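Local coordinates for protein probable adenylyl-sulfate kinase (Synechocystis sp., PDB 5CB8) that catalyses the ATP-dependent phosphorylation of adenosine 5'-phosphosulfate to 3'-phosphoadenylyl sulfate, the second step in the reduction of sulfate to sulfite, at residues B[62-65]-B[66-69]; B[74-77]-B[78-82]; B[174-178]-B[179-183]; B[185-188]-B[189-193]. One frame throughout, in Å; residues are numbered along the deposited sequence. Where two conformers were deposited one is given.

Interaction 1: B[62-65]-B[66-69]; sequences DVVR and TNLT. With ADX (adenosine-5'-phosphosulfate), chain G.
Val64 and Asn67 bracket a type I beta turn, and one residue earlier Thr66 N bonds to Val63 O at 2.9 Å. Val64 O is gripped twice, by Asn67 N at 2.9 Å and Thr69 N at 2.8 Å, the two donors reaching it from opposite faces of the carbonyl plane. Val63 O also has two donors, both from Thr66. While the amide sits above the carbonyl plane, the hydroxyl OG1 of Thr66 lies in it, only 2.6 Å from Val63 O; a chi1 of 70° sets OG1 between the backbone N and carbonyl carbon of Thr66. Val64 CB packs on Leu68 CB, and Thr69 OG1 lies 3.4 Å from Arg65 CG while bonding to Asn82 of the next helix. Arg65 leaves the turn as an extended chain and presents the edge of its guanidinium to adenosine-5'-phosphosulfate. Its NE donates to the phosphate oxygen O1A of the ligand at 2.8 Å, its NH2 to the sulfate oxygen O1B at 2.9 Å in the guanidinium plane, and its NH1 to Gly73 O. At the other end of the segment Asp62 OD1 accepts from the ligand's ribose hydroxyl O3' at 3.0 Å, and OD2 forms a salt bridge with Lys140. Residues three apart thus hold the substrate at two points: the Arg65 guanidinium spans phosphate and sulfate, whereas the Asp62 carboxylate meets the 3'-hydroxyl, the group that receives the phosphate in this reaction.

Interaction 2: B[74-77]-B[78-82]; sequences FSKE and DRDTN. With ADX (adenosine-5'-phosphosulfate), chain G; SO4 (sulfate ion), chain I.
The Phe74 ring is sandwiched: the adenine of adenosine-5'-phosphosulfate stacks over one face, with C5 3.5 Å above the ring plane, and the Arg65 guanidinium makes a cation-pi contact on the opposite face, while Arg79 CZ lies near the ring plane, at its edge. The Arg79 guanidinium in turn has Phe74 CD1 over one face, and its own edge carries the sulfate oxygen O3B of the ligand, bound by NH1 at 2.9 Å. Its NE reaches Phe74 O at 2.9 Å, with the carbonyl oxygen 29° out of the guanidinium plane, and has a second partner in Asp159. An extended chain from CG to NE carries the guanidinium of Arg79 back past the start of the helix to these groups. One turn further on, Asn82 ND2 donates to the ligand's sulfate oxygen O1B at 3.0 Å and weakly to its phosphate oxygen O1A. Ser75 N-caps the helix: with chi1 at 68° its OG accepts from Asp78 N at 3.1 Å, and a water joins Ser75 N to Asp78 OD2, which also takes Gly73 N. On the outer side Lys76 brings NZ to both Asp80 oxygens, 2.9 Å from OD1, in a salt bridge using their syn lone pairs. This capped helix start forms part of the substrate pocket of APS kinase, Phe74 stacking on the adenine while Arg79 and Asn82 bind the phosphosulfate.

Interaction 3: B[174-178]-B[179-183]; sequences DLEEL and DESVG
Glu176 and Ser181 are joined side chain to side chain across the start of helix 178-191. A chi1 of 47° sets Glu176 CG between its backbone N and carbonyl carbon, and the chain then runs out extended, placing OE2 2.6 Å from Ser181 OG. The hydroxyl donates on the anti side of that oxygen, 16° out of the carboxylate plane, leaving OE1 for Lys184 and Arg172 N. A water 2.7 Å from Ser181 OG donates both to it and to Glu176 O. Glu180 stretches fully, its CG opposite the backbone N (chi1 -171°), and lays OE1 against Glu176 CB at 3.2 Å. The two carboxylates stay apart, with 4.9 Å between Glu176 OE1 and Glu180 OE2, and a water lies between, donating to Glu180 OE2 and only weakly to Glu176 OE1. On another side of the helix Leu178 CD1 packs on Val182 CG2 at 4.2 Å, and both side chains rest on helix 38-50, which follows the P-loop. Glu177 occupies the N-cap position, and Glu177 O accepts from Ser181 N at 3.1 Å. The arrangement is a helix N-terminus with a glutamate-serine side-chain bond across its first turn, where the chain leaves edge strand 169-171 for the last helix of the P-loop kinase fold.

Interaction 4: B[185-188]-B[189-193]; sequences IWQK and LVDLK
Trp186 and Val190 meet one turn apart near the C-terminal end of helix 178-191, which packs on the parallel sheet of this P-loop kinase fold and ends in a Schellman motif. Their side chains cross at a slant: Val190 CG2 approaches CD1 of the Trp186 indole at 3.9 Å, neither squarely over the ring nor at its rim. With CG opposite the backbone N (chi1 -173°), Trp186 swings its ring out toward helix 38-50, where it packs on Leu49 and makes a cation-pi contact with Lys48. The inner row is apolar. Ile185 CG2 and Leu189 CD1 lie 4.4 Å apart, and both side chains rest on Ile28 of strand 26-31; Leu189 also reaches Leu123 and Ile195. The outer row is polar. Gln187 is bent at chi2, folding its amide along the helix so that NE2 donates to Asp191 OD1 at 2.9 Å. The carboxylate oxygen lies in the amide plane, but seen from Asp191 the donor is on the syn side and 34° out of the carboxylate plane, the two planes being 48° apart. Lys188 lays its CD across Leu192 CD1 at 3.9 Å, an aliphatic contact continued by both residues on Leu123. Lys188 NZ stops 4.9 Å from Asp191 OD2, and a water bridges the interval, 2.7 Å from that NZ. At the terminus the positive phi of Lys193 lets Tyr194 N return to Leu189 O, next to the bond from Lys193 N to Val190 O at 2.9 Å.

In the fold
Interactions 1 and 2 touch each other and share the bound substrate: helix 61-64 with its following turn and the start of helix 76-94 converge on it, Arg65 of the first lying against Phe74 of the second. Interactions 3 and 4 lie on the opposite side of the chain's centre, about 27 to 31 Å away between centres, and occupy the two ends of helix 178-191. Interaction 2 is largely at the surface; the other three are partly buried. Chemistry follows place: guanidinium and carboxylate meet the ligand in interaction 1, guanidinium, amide and an aromatic ring in interaction 2; solvent-linked carboxylates mark the helix start in interaction 3, and interaction 4 combines apolar packing inward with a polar outer face.

Interaction 1: B[62-65]-B[66-69]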
loop_
_atom_site.group_PDB
_atom_site.type_symbol
_atom_site.label_atom_id
_atom_site.label_comp_id
_atom_site.label_asym_id
_atom_site.label_seq_id
_atom_site.Cartn_x
_atom_site.Cartn_y
_atom_site.Cartn_z
ATOM N N ASP B 62 3.667 -7.921 -11.786
ATOM C CA ASP B 62 2.668 -8.762 -12.448
ATOM C C ASP B 62 1.510 -9.060 -11.507
ATOM O O ASP B 62 0.360 -9.172 -11.932
ATOM C CB ASP B 62 3.256 -10.110 -12.859
ATOM C CG ASP B 62 4.422 -9.994 -13.826
ATOM O OD1 ASP B 62 4.655 -8.903 -14.390
ATOM O OD2 ASP B 62 5.106 -11.030 -14.021
ATOM N N VAL B 63 1.825 -9.238 -10.229
ATOM C CA VAL B 63 0.805 -9.617 -9.248
ATOM C C VAL B 63 0.064 -8.391 -8.710
ATOM O O VAL B 63 -1.170 -8.385 -8.639
ATOM C CB VAL B 63 1.415 -10.411 -8.091
ATOM C CG1 VAL B 63 0.355 -10.737 -7.049
ATOM C CG2 VAL B 63 2.042 -11.700 -8.624
ATOM N N VAL B 64 0.797 -7.338 -8.357
ATOM C CA VAL B 64 0.109 -6.161 -7.817
ATOM C C VAL B 64 -0.773 -5.480 -8.859
ATOM O O VAL B 64 -1.757 -4.825 -8.505
ATOM C CB VAL B 64 1.055 -5.161 -7.128
ATOM C CG1 VAL B 64 1.804 -5.865 -5.993
ATOM C CG2 VAL B 64 2.028 -4.555 -8.124
ATOM N N ARG B 65 -0.454 -5.659 -10.141
ATOM C CA ARG B 65 -1.325 -5.123 -11.198
ATOM C C ARG B 65 -2.684 -5.825 -11.257
ATOM O O ARG B 65 -3.576 -5.413 -12.005
ATOM C CB ARG B 65 -0.641 -5.153 -12.571
ATOM C CG ARG B 65 0.295 -3.961 -12.816
ATOM C CD ARG B 65 1.029 -4.103 -14.159
ATOM N NE ARG B 65 1.805 -2.906 -14.492
ATOM C CZ ARG B 65 1.303 -1.854 -15.140
ATOM N NH1 ARG B 65 0.021 -1.841 -15.512
ATOM N NH2 ARG B 65 2.070 -0.805 -15.401
ATOM N N THR B 66 -2.856 -6.876 -10.463
ATOM C CA THR B 66 -4.170 -7.499 -10.354
ATOM C C THR B 66 -4.908 -7.034 -9.097
ATOM O O THR B 66 -6.064 -7.409 -8.883
ATOM C CB THR B 66 -4.088 -9.036 -10.323
ATOM O OG1 THR B 66 -3.506 -9.452 -9.085
ATOM C CG2 THR B 66 -3.251 -9.566 -11.491
ATOM N N ASN B 67 -4.239 -6.248 -8.256
ATOM C CA ASN B 67 -4.880 -5.719 -7.043
ATOM C C ASN B 67 -4.570 -4.238 -6.794
ATOM O O ASN B 67 -5.322 -3.358 -7.237
ATOM C CB ASN B 67 -4.593 -6.592 -5.796
ATOM C CG ASN B 67 -3.102 -6.907 -5.600
ATOM O OD1 ASN B 67 -2.247 -6.019 -5.617
ATOM N ND2 ASN B 67 -2.798 -8.182 -5.380
ATOM N N LEU B 68 -3.476 -3.978 -6.086
ATOM C CA LEU B 68 -3.012 -2.622 -5.777
ATOM C C LEU B 68 -3.035 -1.673 -6.970
ATOM O O LEU B 68 -3.433 -0.504 -6.846
ATOM C CB LEU B 68 -1.581 -2.681 -5.228
ATOM C CG LEU B 68 -0.959 -1.343 -4.808
ATOM C CD1 LEU B 68 -1.689 -0.778 -3.607
ATOM C CD2 LEU B 68 0.529 -1.484 -4.508
ATOM N N THR B 69 -2.596 -2.155 -8.130
ATOM C CA THR B 69 -2.531 -1.277 -9.298
ATOM C C THR B 69 -3.379 -1.791 -10.453
ATOM O O THR B 69 -3.100 -1.523 -11.621
ATOM C CB THR B 69 -1.079 -1.006 -9.736
ATOM O OG1 THR B 69 -0.381 -2.248 -9.908
ATOM C CG2 THR B 69 -0.353 -0.200 -8.672
HETATM S SB ADX G . 6.095 -1.243 -15.177
HETATM O O1B ADX G . 4.927 -0.452 -14.769
HETATM O O2B ADX G . 7.081 -1.349 -14.086
HETATM O O3B ADX G . 6.691 -0.629 -16.371
HETATM P PA ADX G . 5.322 -3.823 -14.557
HETATM O O1A ADX G . 4.387 -3.345 -13.451
HETATM O O2A ADX G . 6.564 -4.520 -14.010
HETATM O O3A ADX G . 5.652 -2.636 -15.567
HETATM O "O5'" ADX G . 4.500 -4.868 -15.450
HETATM C "C5'" ADX G . 5.146 -5.541 -16.490
HETATM C "C4'" ADX G . 4.514 -6.761 -16.880
HETATM O "O4'" ADX G . 3.285 -6.428 -17.621
HETATM C "C3'" ADX G . 5.363 -7.534 -17.791
HETATM O "O3'" ADX G . 5.950 -8.547 -17.101
HETATM C "C2'" ADX G . 4.442 -8.095 -18.806
HETATM O "O2'" ADX G . 4.082 -9.349 -18.453
HETATM C "C1'" ADX G . 3.220 -7.236 -18.778
HETATM N N9 ADX G . 3.022 -6.386 -19.917
HETATM C C8 ADX G . 1.877 -6.249 -20.627
HETATM N N7 ADX G . 2.029 -5.247 -21.498
HETATM C C5 ADX G . 3.272 -4.725 -21.345
HETATM C C6 ADX G . 3.949 -3.677 -21.966
HETATM N N6 ADX G . 3.300 -2.868 -22.983
HETATM N N1 ADX G . 5.213 -3.404 -21.580
HETATM C C2 ADX G . 5.808 -4.121 -20.600
HETATM N N3 ADX G . 5.177 -5.128 -19.978
HETATM C C4 ADX G . 3.909 -5.452 -20.327
#

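Interaction 2: B[74-77]-B[78-82]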
loop_
_atom_site.group_PDB
_atom_site.type_symbol
_atom_site.label_atom_id
_atom_site.label_comp_id
_atom_site.label_asym_id
_atom_site.label_seq_id
_atom_site.Cartn_x
_atom_site.Cartn_y
_atom_site.Cartn_z
ATOM N N PHE B 74 -0.064 0.704 -19.629
ATOM C CA PHE B 74 1.381 0.826 -19.822
ATOM C C PHE B 74 1.800 2.111 -20.522
ATOM O O PHE B 74 2.924 2.222 -21.014
ATOM C CB PHE B 74 1.910 -0.413 -20.548
ATOM C CG PHE B 74 1.732 -1.664 -19.748
ATOM C CD1 PHE B 74 2.697 -2.050 -18.833
ATOM C CD2 PHE B 74 0.559 -2.400 -19.840
ATOM C CE1 PHE B 74 2.527 -3.174 -18.064
ATOM C CE2 PHE B 74 0.376 -3.526 -19.071
ATOM C CZ PHE B 74 1.358 -3.919 -18.187
ATOM N N SER B 75 0.907 3.095 -20.546
ATOM C CA SER B 75 1.314 4.440 -20.946
ATOM C C SER B 75 2.349 4.944 -19.944
ATOM O O SER B 75 2.470 4.408 -18.838
ATOM C CB SER B 75 0.123 5.384 -20.911
ATOM O OG SER B 75 -0.282 5.580 -19.564
ATOM N N LYS B 76 3.092 5.975 -20.332
ATOM C CA LYS B 76 4.055 6.630 -19.449
ATOM C C LYS B 76 3.377 7.018 -18.126
ATOM O O LYS B 76 3.877 6.700 -17.035
ATOM C CB LYS B 76 4.636 7.859 -20.176
ATOM C CG LYS B 76 5.345 8.888 -19.297
ATOM C CD LYS B 76 6.609 8.322 -18.740
ATOM C CE LYS B 76 7.435 9.362 -17.988
ATOM N NZ LYS B 76 8.225 8.653 -16.939
ATOM N N GLU B 77 2.222 7.668 -18.220
ATOM C CA GLU B 77 1.500 8.094 -17.013
ATOM C C GLU B 77 1.176 6.929 -16.092
ATOM O O GLU B 77 1.325 7.022 -14.855
ATOM C CB GLU B 77 0.182 8.773 -17.387
ATOM C CG GLU B 77 0.307 10.187 -17.881
ATOM C CD GLU B 77 -1.047 10.855 -17.968
ATOM O OE1 GLU B 77 -2.063 10.121 -17.999
ATOM O OE2 GLU B 77 -1.098 12.104 -17.994
ATOM N N ASP B 78 0.697 5.838 -16.683
ATOM C CA ASP B 78 0.271 4.696 -15.885
ATOM C C ASP B 78 1.456 3.935 -15.284
ATOM O O ASP B 78 1.363 3.433 -14.158
ATOM C CB ASP B 78 -0.625 3.765 -16.718
ATOM C CG ASP B 78 -2.065 4.244 -16.787
ATOM O OD1 ASP B 78 -2.356 5.371 -16.311
ATOM O OD2 ASP B 78 -2.910 3.493 -17.330
ATOM N N ARG B 79 2.568 3.841 -16.014
ATOM C CA ARG B 79 3.755 3.208 -15.435
ATOM C C ARG B 79 4.303 4.050 -14.285
ATOM O O ARG B 79 4.790 3.505 -13.280
ATOM C CB ARG B 79 4.849 2.988 -16.489
ATOM C CG ARG B 79 4.491 1.984 -17.589
ATOM C CD ARG B 79 5.683 1.835 -18.519
ATOM N NE ARG B 79 5.390 1.189 -19.799
ATOM C CZ ARG B 79 5.747 -0.051 -20.125
ATOM N NH1 ARG B 79 6.367 -0.831 -19.245
ATOM N NH2 ARG B 79 5.464 -0.518 -21.337
ATOM N N ASP B 80 4.218 5.373 -14.418
ATOM C CA ASP B 80 4.650 6.252 -13.329
ATOM C C ASP B 80 3.751 6.063 -12.112
ATOM O O ASP B 80 4.228 5.944 -10.979
ATOM C CB ASP B 80 4.660 7.729 -13.759
ATOM C CG ASP B 80 5.819 8.066 -14.687
ATOM O OD1 ASP B 80 6.655 7.177 -14.955
ATOM O OD2 ASP B 80 5.910 9.231 -15.136
ATOM N N THR B 81 2.444 6.042 -12.346
ATOM C CA THR B 81 1.505 5.842 -11.248
ATOM C C THR B 81 1.771 4.499 -10.585
ATOM O O THR B 81 1.801 4.394 -9.352
ATOM C CB THR B 81 0.057 5.897 -11.733
ATOM O OG1 THR B 81 -0.197 7.195 -12.279
ATOM C CG2 THR B 81 -0.907 5.636 -10.573
ATOM N N ASN B 82 1.976 3.476 -11.410
ATOM C CA ASN B 82 2.201 2.124 -10.905
ATOM C C ASN B 82 3.414 2.066 -9.984
ATOM O O ASN B 82 3.328 1.616 -8.834
ATOM C CB ASN B 82 2.357 1.159 -12.088
ATOM C CG ASN B 82 2.568 -0.289 -11.650
ATOM O OD1 ASN B 82 1.754 -0.859 -10.911
ATOM N ND2 ASN B 82 3.648 -0.901 -12.128
HETATM S SB ADX G . 6.095 -1.243 -15.177
HETATM O O1B ADX G . 4.927 -0.452 -14.769
HETATM O O2B ADX G . 7.081 -1.349 -14.086
HETATM O O3B ADX G . 6.691 -0.629 -16.371
HETATM P PA ADX G . 5.322 -3.823 -14.557
HETATM O O1A ADX G . 4.387 -3.345 -13.451
HETATM O O2A ADX G . 6.564 -4.520 -14.010
HETATM O O3A ADX G . 5.652 -2.636 -15.567
HETATM O "O5'" ADX G . 4.500 -4.868 -15.450
HETATM C "C5'" ADX G . 5.146 -5.541 -16.490
HETATM C "C4'" ADX G . 4.514 -6.761 -16.880
HETATM O "O4'" ADX G . 3.285 -6.428 -17.621
HETATM C "C3'" ADX G . 5.363 -7.534 -17.791
HETATM O "O3'" ADX G . 5.950 -8.547 -17.101
HETATM C "C2'" ADX G . 4.442 -8.095 -18.806
HETATM O "O2'" ADX G . 4.082 -9.349 -18.453
HETATM C "C1'" ADX G . 3.220 -7.236 -18.778
HETATM N N9 ADX G . 3.022 -6.386 -19.917
HETATM C C8 ADX G . 1.877 -6.249 -20.627
HETATM N N7 ADX G . 2.029 -5.247 -21.498
HETATM C C5 ADX G . 3.272 -4.725 -21.345
HETATM C C6 ADX G . 3.949 -3.677 -21.966
HETATM N N6 ADX G . 3.300 -2.868 -22.983
HETATM N N1 ADX G . 5.213 -3.404 -21.580
HETATM C C2 ADX G . 5.808 -4.121 -20.600
HETATM N N3 ADX G . 5.177 -5.128 -19.978
HETATM C C4 ADX G . 3.909 -5.452 -20.327
HETATM S S SO4 I . 1.010 9.663 -9.973
HETATM O O1 SO4 I . 1.349 8.930 -8.751
HETATM O O2 SO4 I . -0.287 9.177 -10.463
HETATM O O3 SO4 I . 0.910 11.093 -9.667
HETATM O O4 SO4 I . 2.051 9.465 -11.005
HETATM O O HOH W 1 -2.161 2.957 -20.237
#

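Interaction 3: B[174-178]-B[179-183]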
loop_
_atom_site.group_PDB
_atom_site.type_symbol
_atom_site.label_atom_id
_atom_site.label_comp_id
_atom_site.label_asym_id
_atom_site.label_seq_id
_atom_site.Cartn_x
_atom_site.Cartn_y
_atom_site.Cartn_z
ATOM N N ASP B 174 22.152 -13.832 -18.042
ATOM C CA ASP B 174 22.583 -14.682 -19.148
ATOM C C ASP B 174 23.996 -15.215 -18.931
ATOM O O ASP B 174 24.455 -16.112 -19.654
ATOM C CB ASP B 174 22.526 -13.914 -20.469
ATOM C CG ASP B 174 23.287 -12.600 -20.418
ATOM O OD1 ASP B 174 23.187 -11.867 -19.403
ATOM O OD2 ASP B 174 23.969 -12.284 -21.412
ATOM N N LEU B 175 24.687 -14.669 -17.931
ATOM C CA LEU B 175 26.102 -15.004 -17.712
ATOM C C LEU B 175 26.418 -15.511 -16.306
ATOM O O LEU B 175 27.563 -15.861 -16.008
ATOM C CB LEU B 175 26.986 -13.788 -18.011
ATOM C CG LEU B 175 26.792 -13.102 -19.360
ATOM C CD1 LEU B 175 27.597 -11.809 -19.425
ATOM C CD2 LEU B 175 27.173 -14.034 -20.509
ATOM N N GLU B 176 25.417 -15.537 -15.433
ATOM C CA GLU B 176 25.642 -16.038 -14.080
ATOM C C GLU B 176 24.519 -16.976 -13.653
ATOM O O GLU B 176 23.373 -16.829 -14.089
ATOM C CB GLU B 176 25.816 -14.879 -13.089
ATOM C CG GLU B 176 24.785 -13.797 -13.230
ATOM C CD GLU B 176 25.032 -12.585 -12.345
ATOM O OE1 GLU B 176 25.858 -11.709 -12.706
ATOM O OE2 GLU B 176 24.368 -12.497 -11.292
ATOM N N GLU B 177 24.854 -17.956 -12.822
ATOM C CA GLU B 177 23.858 -18.892 -12.314
ATOM C C GLU B 177 22.961 -18.210 -11.285
ATOM O O GLU B 177 23.348 -17.200 -10.688
ATOM C CB GLU B 177 24.542 -20.120 -11.707
ATOM C CG GLU B 177 25.332 -20.937 -12.725
ATOM C CD GLU B 177 24.511 -21.274 -13.957
ATOM O OE1 GLU B 177 23.463 -21.943 -13.811
ATOM O OE2 GLU B 177 24.908 -20.861 -15.070
ATOM N N LEU B 178 21.767 -18.768 -11.081
ATOM C CA LEU B 178 20.787 -18.181 -10.164
ATOM C C LEU B 178 21.367 -17.953 -8.770
ATOM O O LEU B 178 21.190 -16.881 -8.186
ATOM C CB LEU B 178 19.534 -19.058 -10.068
ATOM C CG LEU B 178 18.444 -18.509 -9.146
ATOM C CD1 LEU B 178 17.983 -17.153 -9.648
ATOM C CD2 LEU B 178 17.261 -19.456 -9.047
ATOM N N ASP B 179 22.056 -18.963 -8.242
ATOM C CA ASP B 179 22.653 -18.864 -6.911
ATOM C C ASP B 179 23.681 -17.735 -6.822
ATOM O O ASP B 179 23.856 -17.117 -5.764
ATOM C CB ASP B 179 23.309 -20.193 -6.519
ATOM C CG ASP B 179 22.298 -21.253 -6.130
ATOM O OD1 ASP B 179 21.128 -20.901 -5.863
ATOM O OD2 ASP B 179 22.684 -22.440 -6.078
ATOM N N GLU B 180 24.374 -17.478 -7.928
ATOM C CA GLU B 180 25.337 -16.383 -7.967
ATOM C C GLU B 180 24.608 -15.040 -7.892
ATOM O O GLU B 180 25.024 -14.140 -7.152
ATOM C CB GLU B 180 26.204 -16.460 -9.227
ATOM C CG GLU B 180 27.374 -15.485 -9.227
ATOM C CD GLU B 180 28.236 -15.579 -10.480
ATOM O OE1 GLU B 180 27.990 -16.480 -11.321
ATOM O OE2 GLU B 180 29.157 -14.741 -10.619
ATOM N N SER B 181 23.510 -14.910 -8.633
ATOM C CA SER B 181 22.748 -13.667 -8.610
ATOM C C SER B 181 22.167 -13.399 -7.224
ATOM O O SER B 181 22.326 -12.304 -6.677
ATOM C CB SER B 181 21.635 -13.689 -9.663
ATOM O OG SER B 181 22.173 -13.928 -10.952
ATOM N N VAL B 182 21.487 -14.397 -6.660
ATOM C CA VAL B 182 20.952 -14.279 -5.302
ATOM C C VAL B 182 22.078 -13.999 -4.309
ATOM O O VAL B 182 21.946 -13.150 -3.420
ATOM C CB VAL B 182 20.208 -15.572 -4.873
ATOM C CG1 VAL B 182 19.796 -15.493 -3.413
ATOM C CG2 VAL B 182 18.989 -15.802 -5.757
ATOM N N GLY B 183 23.192 -14.710 -4.469
ATOM C CA GLY B 183 24.328 -14.556 -3.577
ATOM C C GLY B 183 24.848 -13.128 -3.498
ATOM O O GLY B 183 25.214 -12.657 -2.420
HETATM O O HOH W 2 28.774 -12.092 -11.185
HETATM O O HOH W 3 21.032 -15.598 -12.667
#

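Interaction 4: B[185-188]-B[189-193]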
loop_
_atom_site.group_PDB
_atom_site.type_symbol
_atom_site.label_atom_id
_atom_site.label_comp_id
_atom_site.label_asym_id
_atom_site.label_seq_id
_atom_site.Cartn_x
_atom_site.Cartn_y
_atom_site.Cartn_z
ATOM N N ILE B 185 23.123 -10.331 -4.060
ATOM C CA ILE B 185 22.146 -9.495 -3.366
ATOM C C ILE B 185 22.286 -9.745 -1.866
ATOM O O ILE B 185 22.384 -8.804 -1.083
ATOM C CB ILE B 185 20.707 -9.781 -3.845
ATOM C CG1 ILE B 185 20.575 -9.427 -5.330
ATOM C CG2 ILE B 185 19.696 -8.989 -3.036
ATOM C CD1 ILE B 185 19.283 -9.944 -5.999
ATOM N N TRP B 186 22.333 -11.018 -1.480
ATOM C CA TRP B 186 22.490 -11.406 -0.079
ATOM C C TRP B 186 23.731 -10.766 0.525
ATOM O O TRP B 186 23.686 -10.234 1.631
ATOM C CB TRP B 186 22.586 -12.935 0.034
ATOM C CG TRP B 186 22.573 -13.465 1.454
ATOM C CD1 TRP B 186 23.639 -13.597 2.300
ATOM C CD2 TRP B 186 21.429 -13.947 2.175
ATOM N NE1 TRP B 186 23.224 -14.118 3.506
ATOM C CE2 TRP B 186 21.872 -14.342 3.451
ATOM C CE3 TRP B 186 20.073 -14.076 1.860
ATOM C CZ2 TRP B 186 21.003 -14.863 4.413
ATOM C CZ3 TRP B 186 19.215 -14.590 2.816
ATOM C CH2 TRP B 186 19.682 -14.978 4.073
ATOM N N GLN B 187 24.846 -10.821 -0.202
ATOM C CA GLN B 187 26.105 -10.309 0.326
ATOM C C GLN B 187 26.044 -8.795 0.498
ATOM O O GLN B 187 26.618 -8.244 1.441
ATOM C CB GLN B 187 27.282 -10.702 -0.578
ATOM C CG GLN B 187 28.638 -10.372 0.025
ATOM C CD GLN B 187 28.868 -11.084 1.344
ATOM O OE1 GLN B 187 28.668 -12.296 1.452
ATOM N NE2 GLN B 187 29.279 -10.332 2.360
ATOM N N LYS B 188 25.344 -8.124 -0.411
ATOM C CA LYS B 188 25.184 -6.676 -0.314
ATOM C C LYS B 188 24.363 -6.327 0.928
ATOM O O LYS B 188 24.672 -5.366 1.650
ATOM C CB LYS B 188 24.516 -6.127 -1.577
ATOM C CG LYS B 188 24.337 -4.609 -1.580
ATOM C CD LYS B 188 25.682 -3.879 -1.472
ATOM C CE LYS B 188 26.518 -4.059 -2.729
ATOM N NZ LYS B 188 27.805 -3.290 -2.688
ATOM N N LEU B 189 23.318 -7.113 1.178
ATOM C CA LEU B 189 22.509 -6.945 2.387
ATOM C C LEU B 189 23.342 -7.151 3.655
ATOM O O LEU B 189 23.139 -6.467 4.667
ATOM C CB LEU B 189 21.342 -7.926 2.379
ATOM C CG LEU B 189 20.222 -7.674 1.377
ATOM C CD1 LEU B 189 19.276 -8.864 1.373
ATOM C CD2 LEU B 189 19.478 -6.388 1.713
ATOM N N VAL B 190 24.273 -8.100 3.604
ATOM C CA VAL B 190 25.163 -8.334 4.736
ATOM C C VAL B 190 26.139 -7.178 4.914
ATOM O O VAL B 190 26.316 -6.668 6.033
ATOM C CB VAL B 190 25.949 -9.651 4.584
ATOM C CG1 VAL B 190 27.070 -9.728 5.618
ATOM C CG2 VAL B 190 25.015 -10.843 4.728
ATOM N N ASP B 191 26.774 -6.767 3.814
ATOM C CA ASP B 191 27.779 -5.707 3.870
ATOM C C ASP B 191 27.200 -4.433 4.463
ATOM O O ASP B 191 27.843 -3.773 5.274
ATOM C CB ASP B 191 28.338 -5.398 2.478
ATOM C CG ASP B 191 29.135 -6.546 1.894
ATOM O OD1 ASP B 191 29.480 -7.483 2.650
ATOM O OD2 ASP B 191 29.420 -6.503 0.674
ATOM N N LEU B 192 25.981 -4.100 4.048
ATOM C CA LEU B 192 25.306 -2.891 4.501
ATOM C C LEU B 192 24.546 -3.127 5.804
ATOM O O LEU B 192 23.804 -2.254 6.260
ATOM C CB LEU B 192 24.343 -2.389 3.430
ATOM C CG LEU B 192 24.975 -2.037 2.089
ATOM C CD1 LEU B 192 23.896 -1.645 1.106
ATOM C CD2 LEU B 192 25.965 -0.910 2.263
ATOM N N LYS B 193 24.723 -4.315 6.379
ATOM C CA LYS B 193 24.172 -4.644 7.696
ATOM C C LYS B 193 22.646 -4.576 7.812
ATOM O O LYS B 193 22.109 -4.235 8.868
ATOM C CB LYS B 193 24.851 -3.796 8.773
ATOM C CG LYS B 193 26.324 -4.147 8.937
ATOM C CD LYS B 193 27.114 -3.033 9.599
ATOM C CE LYS B 193 28.540 -3.491 9.865
ATOM N NZ LYS B 193 29.107 -4.197 8.678
HETATM O O HOH W 4 29.399 -3.655 -0.548
#